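Local coordinates for enoyl-CoA hydratase, EchA3 (Mycobacterium marinum M, PDB 3R6H), which probably acts as a lyase of lipid metabolism, as a member of the enoyl-CoA hydratase/isomerase (crotonase) family, at residues I15-N26 against A50-S61; L28-L36 against D79-L87. All blocks are in the same frame, centred on the assembly; numbering follows the deposited sequence.

Interaction 1: residues I15-N26 against A50-S61; sequences IGVIRMDDGKVN and ALVIAGNHRVFS
M20 and F60 meet where two parallel strands of the crotonase fold run out into their loops. Strands 15-20 and 50-54 form a beta-alpha-beta unit with helix 30-46. Their backbones are joined by five hydrogen bonds, from G16 N to A50 O through to M20 N to A54 O. On the side facing helix 30-46, the I18 and I53 side chains lie side by side and point the same way, and L51 CD1 closes on I18 CD1. M20 bends at its last torsion (chi3 -78°), which brings CE over one face of the F60 ring, 3.9 Å from the centroid.

Beyond the strands the contact turns polar. The D21 carboxylate and the N56 amide stand at right angles, and N56 ND2 meets D21 OD1 from above the carboxylate plane (3.1 Å). G23 N reaches the same oxygen from the opposite face, in an Asx turn. N56 ND2 also bonds K24 O, which accepts from R58 NH2 on a lone pair (2.9 Å). The N26 amide slides past that of N56 in the opposite sense, and its ND2 gives a straight bond to F60 O (3.0 Å). S61 OG donates to N26 O at 2.7 Å, from above the carbonyl plane.

Interaction 2: residues L28-L36 against D79-L87; sequences LGPTMQQAL and DMLRGGFEL
Q33 is the knob of this helix-helix contact. Its side chain sits in a hole made by M80, G83, G84 and L87. Helices 30-36 and 79-87 run in roughly the same direction, 31° apart, with their axes 10.1 Å from each other at closest approach. Both belong to the crotonase-like fold.

Along the second helix, M80 comes first. Its CG leaves anti to the backbone N (chi1 -178°) and comes to 3.7 Å from L28 O. Its sulfur reaches the start of the other helix, with SD 4.0 Å from G29 CA, the N-cap residue. M80 O lies close to the plane of the Q33 amide and accepts a nearly straight hydrogen bond from Q33 NE2 (3.0 Å). The same carbonyl takes the helical bond from G84 N. The two donors reach it from opposite faces of its plane.

G83 and G84 follow. Q33 OE1 lies against the G83 backbone, 3.1 Å from G83 CA. With no side chain on G83, the Q33 amide can settle close to the helix backbone. Next to it, G84 N lies 3.6 Å from Q33 CD.

L87 ends the segment. Its CD1 lies against the aliphatic part of Q33, 3.8 Å from CG. The same methyl also touches L36 CD1, where the two leucines cross at about a right angle.

Q33 NE2 also donates to L28 O (2.8 Å). With both donations made, the buried amide nitrogen ties the turn before its own helix to the neighbouring helix, which probably sets which way round the amide sits.

Both contacts are largely buried, and helix 30-46 connects them. In interaction 1 it is the crossover between the two strands. In interaction 2 it is one of the two partners. L36 bridges them: its CD1 faces the neighbouring helix, while its CD2 packs on I18 and M20. L28 likewise touches S61. The chemistry differs. Interaction 1 is a long strand pairing held by regular backbone bonds, with a polar loop end that includes exposed residues such as D21 and R58. Interaction 2 is smaller and combines one side-chain-to-backbone hydrogen bond with apolar packing round the same glutamine. The side chains of M80 and S61 lie about 8 and 11 Å from the bound potassium ion.

Interaction 1: residues I15-N26 against A50-S61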
ATOM      1  N   ILE A  15      26.338 -18.120  -2.242  1.00 19.74           N
ATOM      2  CA  ILE A  15      25.655 -17.139  -3.131  1.00 17.91           C
ATOM      3  C   ILE A  15      26.295 -17.014  -4.522  1.00 17.36           C
ATOM      4  O   ILE A  15      27.461 -17.398  -4.740  1.00 18.00           O
ATOM      5  CB  ILE A  15      25.552 -15.755  -2.433  1.00 16.44           C
ATOM      6  CG1 ILE A  15      26.902 -15.033  -2.386  1.00 17.19           C
ATOM      7  CG2 ILE A  15      24.983 -15.895  -1.033  1.00 17.88           C
ATOM      8  CD1 ILE A  15      26.786 -13.595  -1.792  1.00 18.42           C
ATOM      9  N   GLY A  16      25.521 -16.494  -5.469  1.00 15.62           N
ATOM     10  CA  GLY A  16      26.015 -16.077  -6.766  1.00 15.82           C
ATOM     11  C   GLY A  16      25.990 -14.562  -6.786  1.00 15.61           C
ATOM     12  O   GLY A  16      25.099 -13.957  -6.187  1.00 15.95           O
ATOM     13  N   VAL A  17      26.975 -13.943  -7.437  1.00 14.55           N
ATOM     14  CA  VAL A  17      27.016 -12.490  -7.563  1.00 14.05           C
ATOM     15  C   VAL A  17      27.146 -12.142  -9.029  1.00 14.08           C
ATOM     16  O   VAL A  17      28.087 -12.603  -9.702  1.00 15.71           O
ATOM     17  CB  VAL A  17      28.197 -11.865  -6.780  1.00 14.36           C
ATOM     18  CG1 VAL A  17      28.275 -10.335  -6.991  1.00 16.00           C
ATOM     19  CG2 VAL A  17      28.105 -12.206  -5.331  1.00 12.80           C
ATOM     20  N   ILE A  18      26.206 -11.337  -9.528  1.00 13.75           N
ATOM     21  CA  ILE A  18      26.181 -10.908 -10.922  1.00 14.89           C
ATOM     22  C   ILE A  18      26.402  -9.393 -10.949  1.00 15.77           C
ATOM     23  O   ILE A  18      25.600  -8.630 -10.398  1.00 14.87           O
ATOM     24  CB  ILE A  18      24.858 -11.283 -11.606  1.00 14.84           C
ATOM     25  CG1 ILE A  18      24.752 -12.804 -11.697  1.00 15.04           C
ATOM     26  CG2 ILE A  18      24.680 -10.544 -12.969  1.00 15.93           C
ATOM     27  CD1 ILE A  18      23.434 -13.263 -12.258  1.00 16.05           C
ATOM     28  N   ARG A  19      27.490  -8.948 -11.578  1.00 15.44           N
ATOM     29  CA  ARG A  19      27.827  -7.516 -11.601  1.00 15.96           C
ATOM     30  C   ARG A  19      27.760  -6.981 -13.045  1.00 16.97           C
ATOM     31  O   ARG A  19      28.460  -7.461 -13.924  1.00 17.01           O
ATOM     32  CB  ARG A  19      29.220  -7.264 -10.986  1.00 18.15           C
ATOM     33  CG  ARG A  19      29.324  -7.585  -9.489  1.00 20.46           C
ATOM     34  CD  ARG A  19      30.769  -7.445  -8.913  1.00 25.37           C
ATOM     35  NE  ARG A  19      31.184  -6.044  -8.747  1.00 28.32           N
ATOM     36  CZ  ARG A  19      32.342  -5.656  -8.196  1.00 32.78           C
ATOM     37  NH1 ARG A  19      33.205  -6.560  -7.731  1.00 33.24           N
ATOM     38  NH2 ARG A  19      32.633  -4.361  -8.090  1.00 32.80           N
ATOM     39  N   MET A  20      26.897  -5.994 -13.275  1.00 16.40           N
ATOM     40  CA  MET A  20      26.804  -5.302 -14.555  1.00 16.26           C
ATOM     41  C   MET A  20      27.821  -4.173 -14.681  1.00 16.92           C
ATOM     42  O   MET A  20      27.890  -3.278 -13.836  1.00 16.33           O
ATOM     43  CB  MET A  20      25.416  -4.682 -14.754  1.00 16.87           C
ATOM     44  CG  MET A  20      24.284  -5.655 -14.710  1.00 15.23           C
ATOM     45  SD  MET A  20      22.701  -4.849 -15.073  1.00 15.46           S
ATOM     46  CE  MET A  20      22.391  -4.059 -13.481  1.00 12.31           C
ATOM     47  N   ASP A  21      28.608  -4.202 -15.758  1.00 16.92           N
ATOM     48  CA  ASP A  21      29.474  -3.057 -16.066  1.00 17.78           C
ATOM     49  C   ASP A  21      29.848  -3.041 -17.544  1.00 19.37           C
ATOM     50  O   ASP A  21      30.783  -3.735 -17.951  1.00 19.65           O
ATOM     51  CB  ASP A  21      30.739  -3.055 -15.215  1.00 17.70           C
ATOM     52  CG  ASP A  21      31.604  -1.819 -15.451  1.00 19.41           C
ATOM     53  OD1 ASP A  21      31.129  -0.848 -16.060  1.00 20.73           O
ATOM     54  OD2 ASP A  21      32.789  -1.819 -15.045  1.00 23.83           O
ATOM     55  N   ASP A  22      29.142  -2.222 -18.314  1.00 19.66           N
ATOM     56  CA  ASP A  22      29.428  -2.063 -19.731  1.00 20.03           C
ATOM     57  C   ASP A  22      30.362  -0.876 -20.002  1.00 20.38           C
ATOM     58  O   ASP A  22      30.508  -0.459 -21.152  1.00 20.75           O
ATOM     59  CB  ASP A  22      28.127  -1.944 -20.557  1.00 19.76           C
ATOM     60  CG  ASP A  22      27.384  -0.620 -20.350  1.00 20.50           C
ATOM     61  OD1 ASP A  22      27.684   0.127 -19.393  1.00 17.76           O
ATOM     62  OD2 ASP A  22      26.452  -0.326 -21.159  1.00 20.23           O
ATOM     63  N   GLY A  23      30.970  -0.338 -18.947  1.00 20.54           N
ATOM     64  CA  GLY A  23      31.845   0.818 -19.036  1.00 21.32           C
ATOM     65  C   GLY A  23      31.113   2.136 -19.186  1.00 20.89           C
ATOM     66  O   GLY A  23      31.753   3.186 -19.248  1.00 21.66           O
ATOM     67  N   LYS A  24      29.773   2.086 -19.234  1.00 20.41           N
ATOM     68  CA  LYS A  24      28.936   3.278 -19.356  1.00 20.28           C
ATOM     69  C   LYS A  24      27.818   3.257 -18.288  1.00 19.12           C
ATOM     70  O   LYS A  24      28.122   3.255 -17.105  1.00 17.15           O
ATOM     71  CB  LYS A  24      28.388   3.379 -20.773  1.00 22.05           C
ATOM     72  CG  LYS A  24      29.516   3.440 -21.819  1.00 25.64           C
ATOM     73  CD  LYS A  24      28.984   3.483 -23.245  1.00 29.71           C
ATOM     74  CE  LYS A  24      30.172   3.590 -24.206  1.00 34.46           C
ATOM     75  NZ  LYS A  24      29.790   3.248 -25.600  1.00 37.24           N
ATOM     76  N   VAL A  25      26.550   3.213 -18.708  1.00 18.28           N
ATOM     77  CA  VAL A  25      25.428   3.309 -17.761  1.00 17.45           C
ATOM     78  C   VAL A  25      24.573   2.021 -17.720  1.00 17.11           C
ATOM     79  O   VAL A  25      23.412   2.034 -17.307  1.00 15.85           O
ATOM     80  CB  VAL A  25      24.591   4.590 -17.986  1.00 17.66           C
ATOM     81  CG1 VAL A  25      25.433   5.829 -17.612  1.00 15.91           C
ATOM     82  CG2 VAL A  25      24.063   4.680 -19.421  1.00 19.21           C
ATOM     83  N   ASN A  26      25.180   0.901 -18.096  1.00 17.05           N
ATOM     84  CA  ASN A  26      24.555  -0.431 -18.030  1.00 16.98           C
ATOM     85  C   ASN A  26      23.171  -0.484 -18.686  1.00 17.39           C
ATOM     86  O   ASN A  26      22.234  -1.075 -18.137  1.00 16.80           O
ATOM     87  CB  ASN A  26      24.422  -0.924 -16.564  1.00 17.24           C
ATOM     88  CG  ASN A  26      25.757  -1.224 -15.900  1.00 17.36           C
ATOM     89  OD1 ASN A  26      26.761  -1.541 -16.564  1.00 15.73           O
ATOM     90  ND2 ASN A  26      25.778  -1.124 -14.568  1.00 14.36           N
ATOM     91  N   ALA A  50      21.368 -18.052  -2.883  1.00 13.36           N
ATOM     92  CA  ALA A  50      20.816 -16.703  -3.088  1.00 12.00           C
ATOM     93  C   ALA A  50      21.638 -16.007  -4.177  1.00 12.63           C
ATOM     94  O   ALA A  50      22.776 -16.399  -4.458  1.00 13.07           O
ATOM     95  CB  ALA A  50      20.839 -15.910  -1.752  1.00 11.82           C
ATOM     96  N   LEU A  51      21.071 -14.982  -4.809  1.00 11.93           N
ATOM     97  CA  LEU A  51      21.685 -14.343  -5.954  1.00 11.84           C
ATOM     98  C   LEU A  51      21.682 -12.825  -5.742  1.00 11.82           C
ATOM     99  O   LEU A  51      20.629 -12.257  -5.440  1.00 12.87           O
ATOM    100  CB  LEU A  51      20.870 -14.672  -7.199  1.00 12.20           C
ATOM    101  CG  LEU A  51      21.344 -14.151  -8.527  1.00 13.32           C
ATOM    102  CD1 LEU A  51      22.785 -14.658  -8.836  1.00 14.93           C
ATOM    103  CD2 LEU A  51      20.338 -14.550  -9.640  1.00 14.86           C
ATOM    104  N   VAL A  52      22.824 -12.198  -5.974  1.00 11.99           N
ATOM    105  CA  VAL A  52      22.990 -10.755  -5.924  1.00 11.83           C
ATOM    106  C   VAL A  52      23.097 -10.221  -7.354  1.00 11.91           C
ATOM    107  O   VAL A  52      23.866 -10.770  -8.192  1.00 11.97           O
ATOM    108  CB  VAL A  52      24.245 -10.375  -5.130  1.00 10.89           C
ATOM    109  CG1 VAL A  52      24.528  -8.857  -5.221  1.00 10.81           C
ATOM    110  CG2 VAL A  52      24.129 -10.831  -3.666  1.00 11.33           C
ATOM    111  N   ILE A  53      22.332  -9.178  -7.662  1.00 10.93           N
ATOM    112  CA  ILE A  53      22.490  -8.436  -8.926  1.00 11.36           C
ATOM    113  C   ILE A  53      22.969  -7.034  -8.596  1.00 12.02           C
ATOM    114  O   ILE A  53      22.282  -6.339  -7.835  1.00 10.99           O
ATOM    115  CB  ILE A  53      21.140  -8.284  -9.700  1.00 12.30           C
ATOM    116  CG1 ILE A  53      20.383  -9.617  -9.830  1.00 15.47           C
ATOM    117  CG2 ILE A  53      21.354  -7.591 -11.040  1.00 12.76           C
ATOM    118  CD1 ILE A  53      21.123 -10.657 -10.612  1.00 16.71           C
ATOM    119  N   ALA A  54      24.117  -6.624  -9.161  1.00 11.55           N
ATOM    120  CA  ALA A  54      24.754  -5.345  -8.874  1.00 11.95           C
ATOM    121  C   ALA A  54      24.982  -4.553 -10.148  1.00 12.29           C
ATOM    122  O   ALA A  54      25.065  -5.132 -11.232  1.00 12.27           O
ATOM    123  CB  ALA A  54      26.126  -5.541  -8.130  1.00 13.11           C
ATOM    124  N   GLY A  55      25.116  -3.237 -10.006  1.00 11.95           N
ATOM    125  CA  GLY A  55      25.504  -2.376 -11.101  1.00 12.68           C
ATOM    126  C   GLY A  55      27.002  -2.130 -11.058  1.00 14.38           C
ATOM    127  O   GLY A  55      27.760  -2.957 -10.532  1.00 14.63           O
ATOM    128  N   ASN A  56      27.405  -0.975 -11.578  1.00 15.27           N
ATOM    129  CA  ASN A  56      28.804  -0.571 -11.540  1.00 18.32           C
ATOM    130  C   ASN A  56      28.979   0.579 -10.547  1.00 19.58           C
ATOM    131  O   ASN A  56      28.092   0.863  -9.730  1.00 18.28           O
ATOM    132  CB  ASN A  56      29.355  -0.281 -12.970  1.00 18.75           C
ATOM    133  CG  ASN A  56      28.714   0.913 -13.656  1.00 19.51           C
ATOM    134  OD1 ASN A  56      28.149   1.814 -13.013  1.00 19.82           O
ATOM    135  ND2 ASN A  56      28.831   0.950 -14.995  1.00 17.04           N
ATOM    136  N   HIS A  57      30.124   1.245 -10.573  1.00 21.88           N
ATOM    137  CA  HIS A  57      30.362   2.293  -9.584  1.00 24.19           C
ATOM    138  C   HIS A  57      29.603   3.583  -9.790  1.00 23.89           C
ATOM    139  O   HIS A  57      29.524   4.395  -8.866  1.00 26.52           O
ATOM    140  CB  HIS A  57      31.876   2.550  -9.418  1.00 25.27           C
ATOM    141  CG  HIS A  57      32.491   1.616  -8.443  1.00 30.22           C
ATOM    142  ND1 HIS A  57      32.755   0.299  -8.754  1.00 37.04           N
ATOM    143  CD2 HIS A  57      32.813   1.770  -7.137  1.00 35.88           C
ATOM    144  CE1 HIS A  57      33.247  -0.310  -7.688  1.00 36.65           C
ATOM    145  NE2 HIS A  57      33.295   0.562  -6.696  1.00 36.19           N
ATOM    146  N   ARG A  58      29.048   3.796 -10.971  1.00 23.08           N
ATOM    147  CA  ARG A  58      28.360   5.032 -11.253  1.00 23.71           C
ATOM    148  C   ARG A  58      26.849   4.914 -11.335  1.00 21.92           C
ATOM    149  O   ARG A  58      26.154   5.912 -11.126  1.00 22.27           O
ATOM    150  CB  ARG A  58      28.912   5.645 -12.523  1.00 25.04           C
ATOM    151  CG  ARG A  58      30.342   6.170 -12.265  1.00 28.58           C
ATOM    152  CD  ARG A  58      31.044   6.558 -13.553  1.00 31.86           C
ATOM    153  NE  ARG A  58      31.228   5.393 -14.416  1.00 35.03           N
ATOM    154  CZ  ARG A  58      30.427   5.041 -15.422  1.00 34.07           C
ATOM    155  NH1 ARG A  58      29.327   5.753 -15.711  1.00 36.19           N
ATOM    156  NH2 ARG A  58      30.718   3.943 -16.116  1.00 31.67           N
ATOM    157  N   VAL A  59      26.353   3.717 -11.665  1.00 20.24           N
ATOM    158  CA  VAL A  59      24.901   3.502 -11.831  1.00 17.98           C
ATOM    159  C   VAL A  59      24.512   2.085 -11.468  1.00 16.62           C
ATOM    160  O   VAL A  59      25.318   1.178 -11.537  1.00 15.36           O
ATOM    161  CB  VAL A  59      24.404   3.694 -13.316  1.00 18.45           C
ATOM    162  CG1 VAL A  59      24.750   5.103 -13.882  1.00 20.97           C
ATOM    163  CG2 VAL A  59      24.951   2.579 -14.253  1.00 19.67           C
ATOM    164  N   PHE A  60      23.240   1.869 -11.133  1.00 14.54           N
ATOM    165  CA  PHE A  60      22.690   0.535 -11.234  1.00 12.82           C
ATOM    166  C   PHE A  60      22.433   0.239 -12.727  1.00 13.71           C
ATOM    167  O   PHE A  60      23.116  -0.590 -13.342  1.00 12.58           O
ATOM    168  CB  PHE A  60      21.421   0.360 -10.406  1.00 13.43           C
ATOM    169  CG  PHE A  60      20.873  -1.031 -10.477  1.00 10.53           C
ATOM    170  CD1 PHE A  60      21.619  -2.102  -9.971  1.00 10.61           C
ATOM    171  CD2 PHE A  60      19.632  -1.288 -11.042  1.00 10.79           C
ATOM    172  CE1 PHE A  60      21.132  -3.427 -10.053  1.00 11.86           C
ATOM    173  CE2 PHE A  60      19.146  -2.587 -11.135  1.00  9.74           C
ATOM    174  CZ  PHE A  60      19.887  -3.665 -10.642  1.00 11.67           C
ATOM    175  N   SER A  61      21.474   0.952 -13.312  1.00 13.40           N
ATOM    176  CA  SER A  61      21.248   0.939 -14.754  1.00 12.84           C
ATOM    177  C   SER A  61      20.447   2.167 -15.174  1.00 13.73           C
ATOM    178  O   SER A  61      19.509   2.570 -14.492  1.00 13.00           O
ATOM    179  CB  SER A  61      20.534  -0.336 -15.188  1.00 13.48           C
ATOM    180  OG  SER A  61      20.151  -0.278 -16.569  1.00 14.22           O
TER
HETATM  181  O   HOH W   1      29.157  -3.747  -8.170  1.00 32.14           O
HETATM  182  O   HOH W   2      32.244   1.522 -15.697  1.00 28.13           O

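Interaction 2: residues L28-L36 against D79-L87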
ATOM      1  N   LEU A  28      20.098  -1.721 -20.688  1.00 17.79           N
ATOM      2  CA  LEU A  28      19.568  -3.055 -20.820  1.00 18.09           C
ATOM      3  C   LEU A  28      19.124  -3.309 -22.258  1.00 18.46           C
ATOM      4  O   LEU A  28      17.966  -3.627 -22.513  1.00 18.31           O
ATOM      5  CB  LEU A  28      18.428  -3.264 -19.802  1.00 17.44           C
ATOM      6  CG  LEU A  28      18.919  -3.136 -18.349  1.00 19.09           C
ATOM      7  CD1 LEU A  28      17.812  -2.782 -17.312  1.00 19.72           C
ATOM      8  CD2 LEU A  28      19.655  -4.407 -17.936  1.00 20.00           C
ATOM      9  N   GLY A  29      20.073  -3.150 -23.190  1.00 19.03           N
ATOM     10  CA  GLY A  29      19.885  -3.529 -24.585  1.00 20.18           C
ATOM     11  C   GLY A  29      20.052  -5.028 -24.745  1.00 20.17           C
ATOM     12  O   GLY A  29      20.264  -5.760 -23.765  1.00 20.48           O
ATOM     13  N   PRO A  30      19.976  -5.506 -25.989  1.00 21.31           N
ATOM     14  CA  PRO A  30      20.085  -6.944 -26.233  1.00 21.50           C
ATOM     15  C   PRO A  30      21.385  -7.566 -25.759  1.00 21.01           C
ATOM     16  O   PRO A  30      21.363  -8.706 -25.275  1.00 21.14           O
ATOM     17  CB  PRO A  30      19.939  -7.063 -27.759  1.00 21.96           C
ATOM     18  CG  PRO A  30      20.024  -5.696 -28.287  1.00 23.25           C
ATOM     19  CD  PRO A  30      19.686  -4.744 -27.210  1.00 21.65           C
ATOM     20  N   THR A  31      22.507  -6.854 -25.874  1.00 21.50           N
ATOM     21  CA  THR A  31      23.792  -7.421 -25.420  1.00 22.28           C
ATOM     22  C   THR A  31      23.808  -7.645 -23.887  1.00 20.65           C
ATOM     23  O   THR A  31      24.182  -8.723 -23.403  1.00 20.59           O
ATOM     24  CB  THR A  31      25.009  -6.567 -25.832  1.00 23.40           C
ATOM     25  OG1 THR A  31      25.090  -6.491 -27.266  1.00 26.94           O
ATOM     26  CG2 THR A  31      26.287  -7.212 -25.334  1.00 26.06           C
ATOM     27  N   MET A  32      23.395  -6.629 -23.145  1.00 19.51           N
ATOM     28  CA  MET A  32      23.348  -6.723 -21.685  1.00 18.44           C
ATOM     29  C   MET A  32      22.334  -7.795 -21.259  1.00 17.23           C
ATOM     30  O   MET A  32      22.594  -8.571 -20.349  1.00 17.08           O
ATOM     31  CB  MET A  32      23.002  -5.361 -21.052  1.00 17.36           C
ATOM     32  CG  MET A  32      22.910  -5.416 -19.502  1.00 18.29           C
ATOM     33  SD  MET A  32      24.448  -5.791 -18.665  1.00 17.51           S
ATOM     34  CE  MET A  32      25.120  -4.121 -18.593  1.00 17.45           C
ATOM     35  N   GLN A  33      21.160  -7.814 -21.889  1.00 18.02           N
ATOM     36  CA  GLN A  33      20.137  -8.794 -21.550  1.00 17.73           C
ATOM     37  C   GLN A  33      20.633 -10.212 -21.741  1.00 17.76           C
ATOM     38  O   GLN A  33      20.399 -11.053 -20.907  1.00 16.72           O
ATOM     39  CB  GLN A  33      18.844  -8.576 -22.331  1.00 18.07           C
ATOM     40  CG  GLN A  33      18.100  -7.313 -21.924  1.00 17.50           C
ATOM     41  CD  GLN A  33      16.808  -7.126 -22.681  1.00 17.26           C
ATOM     42  OE1 GLN A  33      16.226  -8.096 -23.181  1.00 19.57           O
ATOM     43  NE2 GLN A  33      16.338  -5.875 -22.765  1.00 16.94           N
ATOM     44  N   GLN A  34      21.322 -10.478 -22.852  1.00 18.84           N
ATOM     45  CA  GLN A  34      21.839 -11.810 -23.094  1.00 20.33           C
ATOM     46  C   GLN A  34      22.876 -12.169 -22.045  1.00 19.41           C
ATOM     47  O   GLN A  34      22.873 -13.278 -21.527  1.00 19.84           O
ATOM     48  CB  GLN A  34      22.471 -11.892 -24.493  1.00 21.03           C
ATOM     49  CG  GLN A  34      22.975 -13.271 -24.833  1.00 25.58           C
ATOM     50  CD  GLN A  34      23.450 -13.367 -26.271  1.00 31.60           C
ATOM     51  OE1 GLN A  34      22.689 -13.096 -27.209  1.00 37.19           O
ATOM     52  NE2 GLN A  34      24.701 -13.764 -26.456  1.00 36.70           N
ATOM     53  N   ALA A  35      23.731 -11.209 -21.708  1.00 19.22           N
ATOM     54  CA  ALA A  35      24.795 -11.419 -20.726  1.00 18.43           C
ATOM     55  C   ALA A  35      24.222 -11.696 -19.339  1.00 17.62           C
ATOM     56  O   ALA A  35      24.700 -12.581 -18.616  1.00 17.35           O
ATOM     57  CB  ALA A  35      25.728 -10.229 -20.697  1.00 18.32           C
ATOM     58  N   LEU A  36      23.173 -10.960 -18.975  1.00 17.40           N
ATOM     59  CA  LEU A  36      22.477 -11.211 -17.711  1.00 16.07           C
ATOM     60  C   LEU A  36      21.829 -12.578 -17.688  1.00 16.17           C
ATOM     61  O   LEU A  36      21.946 -13.307 -16.704  1.00 16.22           O
ATOM     62  CB  LEU A  36      21.412 -10.152 -17.466  1.00 16.02           C
ATOM     63  CG  LEU A  36      21.881  -8.806 -16.925  1.00 15.84           C
ATOM     64  CD1 LEU A  36      20.726  -7.722 -17.017  1.00 14.98           C
ATOM     65  CD2 LEU A  36      22.440  -8.920 -15.491  1.00 18.87           C
ATOM     66  N   ASP A  79      11.554  -6.681 -29.232  1.00 24.30           N
ATOM     67  CA  ASP A  79      12.357  -7.763 -28.644  1.00 23.17           C
ATOM     68  C   ASP A  79      13.105  -7.298 -27.385  1.00 21.56           C
ATOM     69  O   ASP A  79      13.261  -8.062 -26.422  1.00 20.27           O
ATOM     70  CB  ASP A  79      13.354  -8.321 -29.656  1.00 23.65           C
ATOM     71  CG  ASP A  79      12.673  -9.122 -30.781  1.00 27.46           C
ATOM     72  OD1 ASP A  79      11.440  -9.350 -30.707  1.00 28.76           O
ATOM     73  OD2 ASP A  79      13.378  -9.520 -31.735  1.00 29.52           O
ATOM     74  N   MET A  80      13.568  -6.055 -27.402  1.00 20.02           N
ATOM     75  CA  MET A  80      14.298  -5.503 -26.263  1.00 19.24           C
ATOM     76  C   MET A  80      13.323  -5.305 -25.106  1.00 18.22           C
ATOM     77  O   MET A  80      13.631  -5.657 -23.962  1.00 17.08           O
ATOM     78  CB  MET A  80      14.952  -4.170 -26.650  1.00 19.48           C
ATOM     79  CG  MET A  80      15.772  -3.543 -25.530  1.00 18.95           C
ATOM     80  SD  MET A  80      16.495  -1.914 -25.819  1.00 19.61           S
ATOM     81  CE  MET A  80      15.074  -0.910 -26.188  1.00 19.85           C
ATOM     82  N   LEU A  81      12.139  -4.771 -25.407  1.00 17.51           N
ATOM     83  CA  LEU A  81      11.102  -4.602 -24.383  1.00 18.10           C
ATOM     84  C   LEU A  81      10.683  -5.927 -23.771  1.00 17.46           C
ATOM     85  O   LEU A  81      10.648  -6.086 -22.547  1.00 16.30           O
ATOM     86  CB  LEU A  81       9.866  -3.905 -24.951  1.00 18.86           C
ATOM     87  CG  LEU A  81      10.093  -2.455 -25.336  1.00 22.18           C
ATOM     88  CD1 LEU A  81       9.070  -2.019 -26.408  1.00 24.38           C
ATOM     89  CD2 LEU A  81      10.013  -1.573 -24.101  1.00 22.45           C
ATOM     90  N   ARG A  82      10.349  -6.894 -24.622  1.00 16.94           N
ATOM     91  CA  ARG A  82       9.977  -8.206 -24.138  1.00 17.15           C
ATOM     92  C   ARG A  82      11.062  -8.825 -23.243  1.00 16.57           C
ATOM     93  O   ARG A  82      10.757  -9.367 -22.178  1.00 15.26           O
ATOM     94  CB  ARG A  82       9.684  -9.135 -25.310  1.00 18.65           C
ATOM     95  CG  ARG A  82       9.230 -10.503 -24.916  1.00 22.65           C
ATOM     96  CD  ARG A  82       9.244 -11.493 -26.070  1.00 29.07           C
ATOM     97  NE  ARG A  82       8.497 -11.029 -27.242  1.00 34.12           N
ATOM     98  CZ  ARG A  82       9.031 -10.711 -28.428  1.00 38.82           C
ATOM     99  NH1 ARG A  82      10.344 -10.785 -28.646  1.00 39.31           N
ATOM    100  NH2 ARG A  82       8.231 -10.321 -29.421  1.00 39.72           N
ATOM    101  N   GLY A  83      12.305  -8.753 -23.695  1.00 16.52           N
ATOM    102  CA  GLY A  83      13.417  -9.350 -22.972  1.00 16.50           C
ATOM    103  C   GLY A  83      13.657  -8.692 -21.627  1.00 15.88           C
ATOM    104  O   GLY A  83      14.064  -9.358 -20.680  1.00 15.81           O
ATOM    105  N   GLY A  84      13.444  -7.384 -21.567  1.00 15.50           N
ATOM    106  CA  GLY A  84      13.604  -6.626 -20.303  1.00 14.30           C
ATOM    107  C   GLY A  84      12.597  -7.088 -19.279  1.00 13.49           C
ATOM    108  O   GLY A  84      12.943  -7.384 -18.128  1.00 13.07           O
ATOM    109  N   PHE A  85      11.337  -7.179 -19.696  1.00 13.55           N
ATOM    110  CA  PHE A  85      10.277  -7.595 -18.785  1.00 13.23           C
ATOM    111  C   PHE A  85      10.309  -9.070 -18.507  1.00 13.87           C
ATOM    112  O   PHE A  85       9.937  -9.481 -17.420  1.00 12.91           O
ATOM    113  CB  PHE A  85       8.921  -7.079 -19.283  1.00 14.00           C
ATOM    114  CG  PHE A  85       8.891  -5.593 -19.333  1.00 14.65           C
ATOM    115  CD1 PHE A  85       9.168  -4.878 -18.173  1.00 15.38           C
ATOM    116  CD2 PHE A  85       8.628  -4.902 -20.510  1.00 16.84           C
ATOM    117  CE1 PHE A  85       9.182  -3.476 -18.195  1.00 16.34           C
ATOM    118  CE2 PHE A  85       8.649  -3.500 -20.533  1.00 17.19           C
ATOM    119  CZ  PHE A  85       8.948  -2.806 -19.393  1.00 14.81           C
ATOM    120  N   GLU A  86      10.803  -9.878 -19.463  1.00 14.41           N
ATOM    121  CA  GLU A  86      11.042 -11.281 -19.151  1.00 14.66           C
ATOM    122  C   GLU A  86      12.111 -11.443 -18.029  1.00 14.18           C
ATOM    123  O   GLU A  86      11.990 -12.325 -17.153  1.00 14.86           O
ATOM    124  CB  GLU A  86      11.477 -12.054 -20.389  1.00 16.26           C
ATOM    125  CG  GLU A  86      11.468 -13.544 -20.154  1.00 18.96           C
ATOM    126  CD  GLU A  86      10.049 -14.096 -19.986  1.00 21.61           C
ATOM    127  OE1 GLU A  86       9.173 -13.736 -20.811  1.00 23.82           O
ATOM    128  OE2 GLU A  86       9.809 -14.856 -19.007  1.00 23.24           O
ATOM    129  N   LEU A  87      13.154 -10.624 -18.058  1.00 14.04           N
ATOM    130  CA  LEU A  87      14.136 -10.622 -16.969  1.00 13.51           C
ATOM    131  C   LEU A  87      13.495 -10.274 -15.616  1.00 13.30           C
ATOM    132  O   LEU A  87      13.798 -10.929 -14.615  1.00 12.39           O
ATOM    133  CB  LEU A  87      15.336  -9.701 -17.242  1.00 14.51           C
ATOM    134  CG  LEU A  87      16.512 -10.284 -18.027  1.00 16.15           C
ATOM    135  CD1 LEU A  87      17.365  -9.158 -18.643  1.00 19.59           C
ATOM    136  CD2 LEU A  87      17.342 -11.228 -17.140  1.00 17.77           C
TER